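Local coordinates for protein putative alpha-ketoglutarate-dependent taurine dioxygenase (Burkholderia xenovorans, PDB 5HSX) that probably catalyses the oxidation of a still unidentified substrate as an iron- and 2-oxoglutarate-dependent dioxygenase of the TauD/TfdA family, at residues P133-L138 / V263-N268; E70-F75 / Y289-V294; H204-V209 / L218-S223. One frame throughout, in Å; residues are numbered along the deposited sequence.

Contact 1 of 3, residues P133-L138 / V263-N268; sequences PWASIL and VAFWDN
Strands 135-138 and 263-267 run antiparallel at 175°, with Ser136-Trp266 and Leu138-Ala264 as hydrogen-bonded pairs and Ala135-Asp267 and Ile137-Phe265 as non-hydrogen-bonded ones. They sit in the middle of the mixed sheet that forms one wall of the double-stranded beta-helix, the jelly-roll core of TauD/TfdA dioxygenases. Strand 59-62 flanks this pair beyond 263-267, and strand 287-293 beyond 135-138. Leu138 and Ala264 exchange two backbone bonds, each 2.9 Å from N to O.

One face of the pair carries Ala135, Ile137, Phe265 and Asp267. Ile137 lays CG1 over the Phe265 ring, 3.8 Å from its centroid, while Ala135 CB meets the same ring at its edge. With CG anti to the backbone N (chi1 -175°), Phe265 lies side by side with Ile137, both pointing the same way, and also reaches Leu54 of helix 44-57. Asp267 OD1 lies close to Trp134 O, both of them acceptors; Arg269 forms a salt bridge with OD1 and His210 bonds to OD2, and the cation probably eases the closeness of the two acceptors.

The other face looks toward the metal site. Ser136 CB sits over the six-membered ring of Trp266, 3.5 Å from CZ2, and Leu138 CB reaches the indole edge at CZ3. The same indole meets the ring of the metal ligand His273. Ser136 OG also makes a weak hydrogen bond to the metal ligand Asp125, which makes Ser136 a second-shell residue of the site. Past the strand end, Asn268 N bonds to Trp134 O from above the carbonyl plane. The Asn268 amide is held at both ends: OD1 takes a weak bond from Trp266 NE1, and ND2 donates in its own plane to Ser136 OG, 3.1 Å away.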
loop_
_atom_site.group_PDB
_atom_site.type_symbol
_atom_site.label_atom_id
_atom_site.label_comp_id
_atom_site.label_asym_id
_atom_site.label_seq_id
_atom_site.Cartn_x
_atom_site.Cartn_y
_atom_site.Cartn_z
ATOM N N PRO B 133 3.256 21.044 12.299
ATOM C CA PRO B 133 1.835 21.335 12.065
ATOM C C PRO B 133 0.977 20.144 12.466
ATOM O O PRO B 133 1.348 18.989 12.245
ATOM C CB PRO B 133 1.765 21.595 10.552
ATOM C CG PRO B 133 2.961 20.881 9.993
ATOM C CD PRO B 133 4.032 21.048 11.043
ATOM N N TRP B 134 -0.168 20.422 13.085
ATOM C CA TRP B 134 -0.974 19.299 13.547
ATOM C C TRP B 134 -1.789 18.657 12.431
ATOM O O TRP B 134 -2.179 17.494 12.568
ATOM C CB TRP B 134 -1.878 19.731 14.708
ATOM C CG TRP B 134 -3.136 20.474 14.359
ATOM C CD1 TRP B 134 -3.318 21.837 14.335
ATOM C CD2 TRP B 134 -4.409 19.894 14.056
ATOM N NE1 TRP B 134 -4.629 22.133 14.020
ATOM C CE2 TRP B 134 -5.316 20.958 13.839
ATOM C CE3 TRP B 134 -4.875 18.574 13.951
ATOM C CZ2 TRP B 134 -6.655 20.742 13.515
ATOM C CZ3 TRP B 134 -6.206 18.364 13.625
ATOM C CH2 TRP B 134 -7.080 19.444 13.407
ATOM N N ALA B 135 -2.038 19.368 11.330
ATOM C CA ALA B 135 -2.856 18.813 10.260
ATOM C C ALA B 135 -2.498 19.488 8.952
ATOM O O ALA B 135 -1.964 20.602 8.928
ATOM C CB ALA B 135 -4.355 19.001 10.530
ATOM N N SER B 136 -2.833 18.814 7.858
ATOM C CA SER B 136 -2.721 19.414 6.538
ATOM C C SER B 136 -3.981 19.099 5.745
ATOM O O SER B 136 -4.629 18.070 5.960
ATOM C CB SER B 136 -1.479 18.907 5.787
ATOM O OG SER B 136 -0.383 18.707 6.671
ATOM N N ILE B 137 -4.310 19.992 4.815
ATOM C CA ILE B 137 -5.458 19.839 3.931
ATOM C C ILE B 137 -4.954 20.001 2.506
ATOM O O ILE B 137 -4.556 21.102 2.104
ATOM C CB ILE B 137 -6.564 20.856 4.244
ATOM C CG1 ILE B 137 -7.062 20.646 5.675
ATOM C CG2 ILE B 137 -7.702 20.737 3.221
ATOM C CD1 ILE B 137 -7.830 21.789 6.226
ATOM N N LEU B 138 -4.977 18.913 1.741
ATOM C CA LEU B 138 -4.403 18.855 0.402
ATOM C C LEU B 138 -5.527 18.643 -0.605
ATOM O O LEU B 138 -6.285 17.676 -0.482
ATOM C CB LEU B 138 -3.392 17.710 0.328
ATOM C CG LEU B 138 -2.695 17.399 -0.991
ATOM C CD1 LEU B 138 -1.841 18.570 -1.437
ATOM C CD2 LEU B 138 -1.854 16.127 -0.802
ATOM N N VAL B 263 -10.064 15.933 -1.820
ATOM C CA VAL B 263 -9.420 16.608 -0.698
ATOM C C VAL B 263 -9.028 15.550 0.322
ATOM O O VAL B 263 -9.820 14.655 0.629
ATOM C CB VAL B 263 -10.345 17.664 -0.050
ATOM C CG1 VAL B 263 -9.629 18.367 1.119
ATOM C CG2 VAL B 263 -10.821 18.683 -1.086
ATOM N N ALA B 264 -7.804 15.648 0.840
ATOM C CA ALA B 264 -7.338 14.814 1.940
ATOM C C ALA B 264 -7.012 15.707 3.127
ATOM O O ALA B 264 -6.316 16.716 2.976
ATOM C CB ALA B 264 -6.105 13.998 1.531
ATOM N N PHE B 265 -7.511 15.328 4.304
ATOM C CA PHE B 265 -7.387 16.106 5.538
ATOM C C PHE B 265 -6.855 15.134 6.583
ATOM O O PHE B 265 -7.567 14.204 6.976
ATOM C CB PHE B 265 -8.763 16.669 5.923
ATOM C CG PHE B 265 -8.793 17.604 7.127
ATOM C CD1 PHE B 265 -7.645 18.012 7.794
ATOM C CD2 PHE B 265 -10.019 18.081 7.569
ATOM C CE1 PHE B 265 -7.730 18.884 8.878
ATOM C CE2 PHE B 265 -10.112 18.946 8.652
ATOM C CZ PHE B 265 -8.963 19.345 9.312
ATOM N N TRP B 266 -5.596 15.290 7.003
ATOM C CA TRP B 266 -5.014 14.292 7.892
ATOM C C TRP B 266 -4.435 14.913 9.155
ATOM O O TRP B 266 -4.030 16.080 9.178
ATOM C CB TRP B 266 -3.933 13.447 7.204
ATOM C CG TRP B 266 -2.677 14.148 6.766
ATOM C CD1 TRP B 266 -1.513 14.262 7.474
ATOM C CD2 TRP B 266 -2.430 14.746 5.487
ATOM N NE1 TRP B 266 -0.567 14.925 6.723
ATOM C CE2 TRP B 266 -1.103 15.229 5.500
ATOM C CE3 TRP B 266 -3.206 14.936 4.342
ATOM C CZ2 TRP B 266 -0.532 15.889 4.403
ATOM C CZ3 TRP B 266 -2.633 15.587 3.247
ATOM C CH2 TRP B 266 -1.312 16.063 3.295
ATOM N N ASP B 267 -4.408 14.090 10.203
ATOM C CA ASP B 267 -3.938 14.469 11.535
ATOM C C ASP B 267 -2.478 14.037 11.640
ATOM O O ASP B 267 -2.182 12.855 11.831
ATOM C CB ASP B 267 -4.802 13.810 12.611
ATOM C CG ASP B 267 -4.422 14.243 14.023
ATOM O OD1 ASP B 267 -3.348 14.859 14.201
ATOM O OD2 ASP B 267 -5.191 13.944 14.960
ATOM N N ASN B 268 -1.563 15.005 11.524
ATOM C CA ASN B 268 -0.127 14.743 11.605
ATOM C C ASN B 268 0.330 14.285 12.980
ATOM O O ASN B 268 1.471 13.837 13.118
ATOM C CB ASN B 268 0.660 15.997 11.251
ATOM C CG ASN B 268 0.674 16.277 9.788
ATOM O OD1 ASN B 268 1.051 15.419 8.981
ATOM N ND2 ASN B 268 0.269 17.491 9.418
#

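Contact 2 of 3, residues E70-F75 / Y289-V294; sequences EQHVAF and YRTTLV. With EDO (1,2-ethanediol), chain S.
A single histidine carries most of this contact: His72 leaves helix 70-75 and drives its imidazole down onto strand 289-293, where Thr291 covers one ring face and Tyr289 O meets the edge. The methyl of Thr291 does the covering, with CG2 3.8 Å from the ring centroid and only 19° off the normal. At the rim, His72 CE1 comes within 3.2 Å of Tyr289 O, which lies near the ring plane. The two side chains approach from opposite directions, His72 coming down from the helix and Thr291 rising from the sheet.

Extending CG away from the backbone N (chi1 -175°) lets the His72 ring span the gap between helix and strand, whose local axes are 9.2 Å apart. Both ring nitrogens find partners on the neighbouring strand 135-140: NE2 bonds to Ile137 O and ND1 to Arg139 NH1. That pattern is consistent with a neutral ring protonated on NE2, its rotation fixed from both sides.

Thr291 OG1 has its own hydrogen-bond partner in Ser76 OG, a hydroxyl that also bonds to His72 O one helical turn earlier, so Ser76 gives a polar link between helix 69-77 and this strand. Val73 adds a loose apolar touch, CG2 to Thr291 CG2 at 4.3 Å. At the solvent-facing start of the segment, Glu70 OE1 accepts a hydrogen bond from O1 of an ethanediol, 3.2 Å away, probably a crystallisation additive. Arg290 points away from the helix, and its NH1 bonds to Val320 O near the C-terminus.

Segment 70-75 crosses strand 289-293 at -23°. Helix 69-77 thus lies on the mixed sheet, an alpha-over-beta layer packed against the outside of the jelly-roll core of the TauD/TfdA fold.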
loop_
_atom_site.group_PDB
_atom_site.type_symbol
_atom_site.label_atom_id
_atom_site.label_comp_id
_atom_site.label_asym_id
_atom_site.label_seq_id
_atom_site.Cartn_x
_atom_site.Cartn_y
_atom_site.Cartn_z
ATOM N N GLU B 70 -9.215 30.769 -2.024
ATOM C CA GLU B 70 -9.925 31.402 -0.917
ATOM C C GLU B 70 -10.833 30.414 -0.199
ATOM O O GLU B 70 -10.900 30.410 1.036
ATOM C CB GLU B 70 -10.738 32.599 -1.413
ATOM C CG GLU B 70 -9.907 33.815 -1.789
ATOM C CD GLU B 70 -9.379 33.760 -3.215
ATOM O OE1 GLU B 70 -9.434 32.678 -3.847
ATOM O OE2 GLU B 70 -8.916 34.810 -3.707
ATOM N N GLN B 71 -11.547 29.573 -0.952
ATOM C CA GLN B 71 -12.427 28.599 -0.316
ATOM C C GLN B 71 -11.627 27.549 0.441
ATOM O O GLN B 71 -12.034 27.109 1.521
ATOM C CB GLN B 71 -13.333 27.949 -1.361
ATOM C CG GLN B 71 -14.427 28.886 -1.869
ATOM C CD GLN B 71 -15.007 28.444 -3.208
ATOM O OE1 GLN B 71 -14.425 27.614 -3.911
ATOM N NE2 GLN B 71 -16.160 29.005 -3.564
ATOM N N HIS B 72 -10.481 27.144 -0.110
ATOM C CA HIS B 72 -9.602 26.195 0.567
ATOM C C HIS B 72 -9.111 26.767 1.895
ATOM O O HIS B 72 -9.133 26.087 2.931
ATOM C CB HIS B 72 -8.440 25.854 -0.380
ATOM C CG HIS B 72 -7.502 24.796 0.117
ATOM N ND1 HIS B 72 -6.487 24.292 -0.672
ATOM C CD2 HIS B 72 -7.412 24.149 1.303
ATOM C CE1 HIS B 72 -5.814 23.381 0.006
ATOM N NE2 HIS B 72 -6.354 23.276 1.209
ATOM N N VAL B 73 -8.677 28.028 1.890
ATOM C CA VAL B 73 -8.230 28.661 3.129
ATOM C C VAL B 73 -9.391 28.800 4.103
ATOM O O VAL B 73 -9.248 28.529 5.304
ATOM C CB VAL B 73 -7.571 30.023 2.830
ATOM C CG1 VAL B 73 -7.362 30.825 4.122
ATOM C CG2 VAL B 73 -6.246 29.815 2.100
ATOM N N ALA B 74 -10.559 29.219 3.606
ATOM C CA ALA B 74 -11.711 29.411 4.486
ATOM C C ALA B 74 -12.133 28.104 5.144
ATOM O O ALA B 74 -12.470 28.079 6.334
ATOM C CB ALA B 74 -12.877 30.023 3.708
ATOM N N PHE B 75 -12.119 27.003 4.386
ATOM C CA PHE B 75 -12.422 25.709 4.986
ATOM C C PHE B 75 -11.417 25.364 6.071
ATOM O O PHE B 75 -11.794 24.909 7.157
ATOM C CB PHE B 75 -12.432 24.613 3.921
ATOM C CG PHE B 75 -12.491 23.213 4.487
ATOM C CD1 PHE B 75 -13.688 22.688 4.952
ATOM C CD2 PHE B 75 -11.353 22.421 4.547
ATOM C CE1 PHE B 75 -13.750 21.396 5.470
ATOM C CE2 PHE B 75 -11.407 21.126 5.070
ATOM C CZ PHE B 75 -12.612 20.621 5.530
ATOM N N TYR B 289 -2.795 21.632 -4.172
ATOM C CA TYR B 289 -2.510 22.749 -3.280
ATOM C C TYR B 289 -2.759 22.304 -1.853
ATOM O O TYR B 289 -3.691 21.537 -1.593
ATOM C CB TYR B 289 -3.366 23.979 -3.609
ATOM C CG TYR B 289 -3.081 24.524 -4.979
ATOM C CD1 TYR B 289 -2.001 25.374 -5.203
ATOM C CD2 TYR B 289 -3.879 24.172 -6.060
ATOM C CE1 TYR B 289 -1.728 25.867 -6.483
ATOM C CE2 TYR B 289 -3.619 24.659 -7.329
ATOM C CZ TYR B 289 -2.546 25.503 -7.532
ATOM O OH TYR B 289 -2.300 25.976 -8.797
ATOM N N ARG B 290 -1.912 22.775 -0.937
ATOM C CA ARG B 290 -1.943 22.336 0.447
ATOM C C ARG B 290 -1.995 23.545 1.369
ATOM O O ARG B 290 -1.350 24.567 1.117
ATOM C CB ARG B 290 -0.719 21.466 0.807
ATOM C CG ARG B 290 -0.654 21.118 2.293
ATOM C CD ARG B 290 0.428 20.116 2.685
ATOM N NE ARG B 290 1.697 20.290 1.991
ATOM C CZ ARG B 290 2.623 21.197 2.293
ATOM N NH1 ARG B 290 2.430 22.061 3.276
ATOM N NH2 ARG B 290 3.749 21.247 1.598
ATOM N N THR B 291 -2.788 23.425 2.420
ATOM C CA THR B 291 -2.701 24.309 3.573
ATOM C C THR B 291 -2.326 23.450 4.770
ATOM O O THR B 291 -2.559 22.236 4.774
ATOM C CB THR B 291 -4.026 25.023 3.836
ATOM O OG1 THR B 291 -5.052 24.042 4.039
ATOM C CG2 THR B 291 -4.408 25.919 2.655
ATOM N N THR B 292 -1.710 24.058 5.784
ATOM C CA THR B 292 -1.441 23.296 6.995
ATOM C C THR B 292 -1.764 24.157 8.208
ATOM O O THR B 292 -1.770 25.392 8.144
ATOM C CB THR B 292 0.009 22.742 7.074
ATOM O OG1 THR B 292 0.908 23.730 7.562
ATOM C CG2 THR B 292 0.513 22.265 5.709
ATOM N N LEU B 293 -2.075 23.481 9.302
ATOM C CA LEU B 293 -2.554 24.116 10.518
ATOM C C LEU B 293 -1.468 24.069 11.584
ATOM O O LEU B 293 -0.855 23.018 11.803
ATOM C CB LEU B 293 -3.828 23.429 11.011
ATOM C CG LEU B 293 -4.979 23.371 9.998
ATOM C CD1 LEU B 293 -6.200 22.689 10.611
ATOM C CD2 LEU B 293 -5.342 24.764 9.499
ATOM N N VAL B 294 -1.257 25.209 12.253
ATOM C CA VAL B 294 -0.205 25.347 13.260
ATOM C C VAL B 294 -0.461 24.400 14.426
ATOM O O VAL B 294 -1.568 24.349 14.972
ATOM C CB VAL B 294 -0.138 26.811 13.734
ATOM C CG1 VAL B 294 0.884 26.992 14.863
ATOM C CG2 VAL B 294 0.170 27.745 12.553
HETATM C C1 EDO S . -8.496 30.261 -7.131
HETATM O O1 EDO S . -8.160 31.529 -6.552
HETATM C C2 EDO S . -7.229 29.536 -7.562
HETATM O O2 EDO S . -7.480 28.132 -7.686
#

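Contact 3 of 3, residues H204-V209 / L218-S223; sequences HPLVRV and LYVSPS
A water clamps the two segments together, donating to Pro205 O at 2.8 Å and to Tyr219 O at 2.7 Å. Beside it Tyr219 N gives the direct backbone bond, 2.8 Å to Leu206 O, with the donor tilted 29° from the carbonyl plane. The setting is a beta-hairpin: strands 200-209 and 216-218 are antiparallel, Val207 and Leu218 form a non-hydrogen-bonded pair, and Arg208 continues the backbone bonding to Ala217. At Tyr219, segment 218-223 turns off in an inverse gamma turn centred on that residue, closed by a weak bond from Val220 N to Leu218 O.

The turn still sends the Tyr219 side chain back across segment 204-209. A chi1 of -159° swings its ring away from its own amide nitrogen and alongside Arg208, whose chain is extended from CG to NE. Arg208 CD packs over the phenol face, 3.9 Å from the centroid, and CB sits nearer the ring's root at CG and CD1. The guanidinium does not stack: its plane stands nearly perpendicular to the ring, and NH1 lies 3.4 Å from Tyr219 OH.

Next to the gamma turn, Leu206 CG touches Val220 CG1, and both residues also pack against Leu225 of strand 225-228. His204 is held through ND1 by Ser306 OG, and its ring offers a face to the tyrosine. The two rings make a T-shaped stack with planes at 85°, in which the Tyr219 edge points at the imidazole through CE2, 4.1 Å from His204 CG.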
loop_
_atom_site.group_PDB
_atom_site.type_symbol
_atom_site.label_atom_id
_atom_site.label_comp_id
_atom_site.label_asym_id
_atom_site.label_seq_id
_atom_site.Cartn_x
_atom_site.Cartn_y
_atom_site.Cartn_z
ATOM N N HIS B 204 12.522 15.156 19.838
ATOM C CA HIS B 204 11.123 14.806 20.070
ATOM C C HIS B 204 11.019 13.538 20.902
ATOM O O HIS B 204 11.931 12.700 20.873
ATOM C CB HIS B 204 10.381 14.565 18.745
ATOM C CG HIS B 204 10.037 15.810 17.999
ATOM N ND1 HIS B 204 9.231 16.799 18.522
ATOM C CD2 HIS B 204 10.368 16.214 16.747
ATOM C CE1 HIS B 204 9.089 17.766 17.628
ATOM N NE2 HIS B 204 9.763 17.431 16.540
ATOM N N PRO B 205 9.914 13.343 21.624
ATOM C CA PRO B 205 9.646 12.019 22.192
ATOM C C PRO B 205 9.455 11.010 21.075
ATOM O O PRO B 205 8.915 11.330 20.012
ATOM C CB PRO B 205 8.349 12.225 22.983
ATOM C CG PRO B 205 7.651 13.321 22.228
ATOM C CD PRO B 205 8.757 14.251 21.782
ATOM N N LEU B 206 9.912 9.781 21.310
ATOM C CA LEU B 206 9.588 8.736 20.348
ATOM C C LEU B 206 8.118 8.344 20.428
ATOM O O LEU B 206 7.578 7.811 19.459
ATOM C CB LEU B 206 10.468 7.501 20.579
ATOM C CG LEU B 206 11.389 7.067 19.449
ATOM C CD1 LEU B 206 12.327 8.201 19.058
ATOM C CD2 LEU B 206 12.165 5.823 19.891
ATOM N N VAL B 207 7.468 8.591 21.566
ATOM C CA VAL B 207 6.046 8.337 21.741
ATOM C C VAL B 207 5.368 9.672 22.029
ATOM O O VAL B 207 5.655 10.315 23.050
ATOM C CB VAL B 207 5.784 7.330 22.872
ATOM C CG1 VAL B 207 4.293 7.125 23.063
ATOM C CG2 VAL B 207 6.490 6.011 22.573
ATOM N N ARG B 208 4.486 10.103 21.127
ATOM C CA ARG B 208 3.809 11.387 21.287
ATOM C C ARG B 208 2.407 11.174 21.841
ATOM O O ARG B 208 1.603 10.447 21.246
ATOM C CB ARG B 208 3.721 12.156 19.965
ATOM C CG ARG B 208 2.998 13.491 20.175
ATOM C CD ARG B 208 2.923 14.390 18.921
ATOM N NE ARG B 208 2.309 15.662 19.317
ATOM C CZ ARG B 208 2.157 16.727 18.530
ATOM N NH1 ARG B 208 2.580 16.693 17.272
ATOM N NH2 ARG B 208 1.575 17.823 19.010
ATOM N N VAL B 209 2.105 11.842 22.953
ATOM C CA VAL B 209 0.774 11.756 23.545
ATOM C C VAL B 209 -0.156 12.740 22.848
ATOM O O VAL B 209 0.048 13.958 22.912
ATOM C CB VAL B 209 0.827 12.019 25.054
ATOM C CG1 VAL B 209 -0.567 11.921 25.624
ATOM C CG2 VAL B 209 1.771 11.014 25.710
ATOM N N LEU B 218 3.304 6.306 17.800
ATOM C CA LEU B 218 4.699 5.938 17.572
ATOM C C LEU B 218 5.281 6.972 16.610
ATOM O O LEU B 218 5.115 6.879 15.389
ATOM C CB LEU B 218 4.789 4.506 17.037
ATOM C CG LEU B 218 6.155 3.844 16.860
ATOM C CD1 LEU B 218 6.955 3.921 18.153
ATOM C CD2 LEU B 218 5.975 2.381 16.415
ATOM N N TYR B 219 5.947 7.985 17.171
ATOM C CA TYR B 219 6.216 9.247 16.476
ATOM C C TYR B 219 7.575 9.180 15.779
ATOM O O TYR B 219 8.506 9.915 16.093
ATOM C CB TYR B 219 6.164 10.393 17.487
ATOM C CG TYR B 219 5.926 11.780 16.928
ATOM C CD1 TYR B 219 4.743 12.089 16.272
ATOM C CD2 TYR B 219 6.865 12.792 17.105
ATOM C CE1 TYR B 219 4.504 13.372 15.779
ATOM C CE2 TYR B 219 6.639 14.077 16.615
ATOM C CZ TYR B 219 5.454 14.360 15.956
ATOM O OH TYR B 219 5.210 15.639 15.484
ATOM N N VAL B 220 7.673 8.289 14.785
ATOM C CA VAL B 220 8.977 7.874 14.275
ATOM C C VAL B 220 9.261 8.397 12.868
ATOM O O VAL B 220 10.229 7.948 12.247
ATOM C CB VAL B 220 9.149 6.345 14.324
ATOM C CG1 VAL B 220 9.220 5.853 15.774
ATOM C CG2 VAL B 220 8.021 5.625 13.564
ATOM N N SER B 221 8.458 9.349 12.359
ATOM C CA SER B 221 8.692 10.148 11.144
ATOM C C SER B 221 9.929 9.724 10.342
ATOM O O SER B 221 10.987 10.365 10.457
ATOM C CB SER B 221 8.813 11.624 11.546
ATOM O OG SER B 221 8.738 12.467 10.411
ATOM N N PRO B 222 9.846 8.672 9.510
ATOM C CA PRO B 222 11.085 8.025 9.034
ATOM C C PRO B 222 11.996 8.911 8.192
ATOM O O PRO B 222 13.220 8.725 8.243
ATOM C CB PRO B 222 10.561 6.812 8.231
ATOM C CG PRO B 222 9.270 6.460 8.965
ATOM C CD PRO B 222 8.662 7.820 9.275
ATOM N N SER B 223 11.467 9.869 7.429
ATOM C CA SER B 223 12.366 10.703 6.629
ATOM C C SER B 223 13.215 11.647 7.473
ATOM O O SER B 223 14.285 12.070 7.019
ATOM C CB SER B 223 11.584 11.538 5.617
ATOM O OG SER B 223 10.979 10.717 4.653
HETATM O O HOH W 1 10.427 11.036 17.668
#

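In the fold
Contacts 1 and 2 are neighbours in one sheet, their centres 10 Å apart: Ile137 N lies 2.8 Å from Thr291 O, and Ala135 O lies 2.9 Å from Leu293 N, both probable hydrogen bonds. Contact 3 belongs to a different sheet, about 17 Å from contact 1 between centres and 25 Å from contact 2, from which it lies across the chain's centre. Its one touch to contact 1 is Tyr219 CE1 against Asn268 O at 4.1 Å. Contact 1 borders the site where sodium is bound by His123, Asp125, His273 and Asn323, probably in place of iron. The metal lies about 6 Å from the Arg290 side chain of contact 2 and about 12 Å from that of Tyr219.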